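Local structure of ATP12 ATPase (Paracoccus denitrificans, 2R31) at residues T99-Y104 with E118-L123. The protein is a chaperone of the ATP12 family that probably assists assembly of the F1-ATPase, as its relatives do. Residues are numbered along the deposited sequence; the frame is centred on the assembly and turned at random. Where two conformers were deposited one is given.
Sequences TDLLSY and EGWDPL
Leu102 and Trp120 make a buried apolar contact that packs the turn leading into strand 104-105 against helix 110-130. In the conformer of Leu102 given, one of two modelled, methyl CD2 sits over one face of the indole, 3.5 Å from the centroid of the five-membered ring of Trp120 and almost straight above it, a CH-pi contact centred on that ring rather than on the whole indole. The other methyl, CD1 of Leu102, reaches one turn further along the helix to CB of Leu123 at 3.7 Å. Around the benzene end of the indole, Leu101 crosses at about a right angle, its CD2 lying 4.1 Å from CZ2 of Trp120. Trp120 has CG anti to its carbonyl carbon (chi1 -64°), which lays the indole against the turn; NE1 donates to the carbonyl O of Leu198, which helps hold the ring's rotation. A leucine in place of Trp120 would probably leave Leu102 without its aromatic face and the Leu198 carbonyl without this donor. Asp100 OD1 uses its anti lone pair to accept from Leu102 N, nearly straight at 2.9 Å. Ser178 and Ile180 also hold this carboxylate, tying the turn to the start of helix 179-186. What packs on the helix is thus an Asx turn.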
loop_
_atom_site.group_PDB
_atom_site.type_symbol
_atom_site.label_atom_id
_atom_site.label_comp_id
_atom_site.label_asym_id
_atom_site.label_seq_id
_atom_site.Cartn_x
_atom_site.Cartn_y
_atom_site.Cartn_z
ATOM N N THR A 99 -16.348 0.128 -5.185
ATOM C CA THR A 99 -16.019 1.490 -5.530
ATOM C C THR A 99 -14.665 1.516 -6.217
ATOM O O THR A 99 -13.765 2.280 -5.845
ATOM C CB THR A 99 -15.978 2.417 -4.279
ATOM O OG1 THR A 99 -14.935 2.022 -3.368
ATOM C CG2 THR A 99 -17.283 2.460 -3.500
ATOM N N ASP A 100 -14.468 0.620 -7.200
ATOM C CA ASP A 100 -13.149 0.440 -7.742
ATOM C C ASP A 100 -12.907 1.376 -8.922
ATOM O O ASP A 100 -13.728 1.417 -9.853
ATOM C CB ASP A 100 -12.948 -1.041 -8.166
ATOM C CG ASP A 100 -11.478 -1.394 -8.253
ATOM O OD1 ASP A 100 -10.792 -0.875 -9.180
ATOM O OD2 ASP A 100 -11.027 -2.172 -7.376
ATOM N N LEU A 101 -11.758 2.056 -8.941
ATOM C CA LEU A 101 -11.357 2.870 -10.085
ATOM C C LEU A 101 -11.622 2.160 -11.420
ATOM O O LEU A 101 -12.038 2.781 -12.393
ATOM C CB LEU A 101 -9.854 3.159 -9.949
ATOM C CG LEU A 101 -9.258 4.107 -10.975
ATOM C CD1 LEU A 101 -9.621 5.563 -10.646
ATOM C CD2 LEU A 101 -7.732 3.950 -11.028
ATOM N N LEU A 102 -11.300 0.865 -11.478
ATOM C CA LEU A 102 -11.319 0.148 -12.743
ATOM C C LEU A 102 -12.747 -0.092 -13.250
ATOM O O LEU A 102 -12.918 -0.449 -14.441
ATOM C CB LEU A 102 -10.587 -1.165 -12.674
ATOM C CG LEU A 102 -9.177 -1.174 -12.108
ATOM C CD1 LEU A 102 -8.524 -2.520 -12.437
ATOM C CD2 LEU A 102 -8.293 -0.035 -12.628
ATOM N N SER A 103 -13.745 0.045 -12.386
ATOM C CA SER A 103 -15.163 -0.132 -12.765
ATOM C C SER A 103 -15.781 1.131 -13.312
ATOM O O SER A 103 -16.783 1.039 -14.027
ATOM C CB SER A 103 -16.023 -0.533 -11.548
ATOM O OG SER A 103 -15.766 -1.843 -11.124
ATOM N N TYR A 104 -15.264 2.300 -13.016
ATOM C CA TYR A 104 -15.955 3.581 -13.278
ATOM C C TYR A 104 -15.316 4.253 -14.478
ATOM O O TYR A 104 -14.410 5.111 -14.343
ATOM C CB TYR A 104 -15.999 4.455 -11.968
ATOM C CG TYR A 104 -17.054 3.771 -11.132
ATOM C CD1 TYR A 104 -18.401 4.060 -11.362
ATOM C CD2 TYR A 104 -16.761 2.839 -10.176
ATOM C CE1 TYR A 104 -19.415 3.453 -10.649
ATOM C CE2 TYR A 104 -17.737 2.213 -9.451
ATOM C CZ TYR A 104 -19.074 2.522 -9.679
ATOM O OH TYR A 104 -20.082 1.892 -8.948
ATOM N N GLU A 118 -8.086 -0.508 -22.727
ATOM C CA GLU A 118 -6.803 -1.165 -23.022
ATOM C C GLU A 118 -6.010 -1.463 -21.770
ATOM O O GLU A 118 -5.402 -2.533 -21.635
ATOM C CB GLU A 118 -5.962 -0.283 -23.957
ATOM C CG GLU A 118 -4.605 -0.862 -24.322
ATOM C CD GLU A 118 -3.660 0.053 -25.048
ATOM O OE1 GLU A 118 -3.749 1.299 -24.970
ATOM O OE2 GLU A 118 -2.775 -0.491 -25.708
ATOM N N GLY A 119 -5.998 -0.484 -20.874
ATOM C CA GLY A 119 -5.203 -0.665 -19.659
ATOM C C GLY A 119 -5.869 -1.514 -18.602
ATOM O O GLY A 119 -5.246 -2.282 -17.881
ATOM N N TRP A 120 -7.182 -1.328 -18.435
ATOM C CA TRP A 120 -7.897 -1.872 -17.292
ATOM C C TRP A 120 -8.614 -3.186 -17.537
ATOM O O TRP A 120 -8.759 -3.996 -16.609
ATOM C CB TRP A 120 -8.912 -0.849 -16.763
ATOM C CG TRP A 120 -8.273 0.411 -16.227
ATOM C CD1 TRP A 120 -6.944 0.610 -15.909
ATOM C CD2 TRP A 120 -8.943 1.638 -15.925
ATOM N NE1 TRP A 120 -6.776 1.872 -15.436
ATOM C CE2 TRP A 120 -7.956 2.517 -15.438
ATOM C CE3 TRP A 120 -10.246 2.066 -16.005
ATOM C CZ2 TRP A 120 -8.264 3.835 -15.048
ATOM C CZ3 TRP A 120 -10.542 3.359 -15.617
ATOM C CH2 TRP A 120 -9.575 4.244 -15.146
ATOM N N ASP A 121 -9.066 -3.445 -18.760
ATOM C CA ASP A 121 -9.762 -4.712 -19.013
ATOM C C ASP A 121 -8.872 -5.918 -18.679
ATOM O O ASP A 121 -9.398 -6.893 -18.141
ATOM C CB ASP A 121 -10.287 -4.785 -20.437
ATOM C CG ASP A 121 -11.477 -3.918 -20.749
ATOM O OD1 ASP A 121 -12.041 -3.301 -19.827
ATOM O OD2 ASP A 121 -11.834 -3.811 -21.947
ATOM N N PRO A 122 -7.562 -5.917 -18.939
ATOM C CA PRO A 122 -6.760 -7.086 -18.533
ATOM C C PRO A 122 -6.776 -7.320 -17.049
ATOM O O PRO A 122 -6.667 -8.466 -16.597
ATOM C CB PRO A 122 -5.374 -6.750 -19.055
ATOM C CG PRO A 122 -5.624 -5.868 -20.253
ATOM C CD PRO A 122 -6.767 -5.010 -19.808
ATOM N N LEU A 123 -6.854 -6.271 -16.234
ATOM C CA LEU A 123 -6.875 -6.395 -14.798
ATOM C C LEU A 123 -8.218 -6.873 -14.274
ATOM O O LEU A 123 -8.277 -7.687 -13.348
ATOM C CB LEU A 123 -6.407 -5.083 -14.116
ATOM C CG LEU A 123 -4.838 -5.199 -14.072
ATOM C CD1 LEU A 123 -4.190 -4.891 -15.326
ATOM C CD2 LEU A 123 -4.480 -5.508 -12.707
#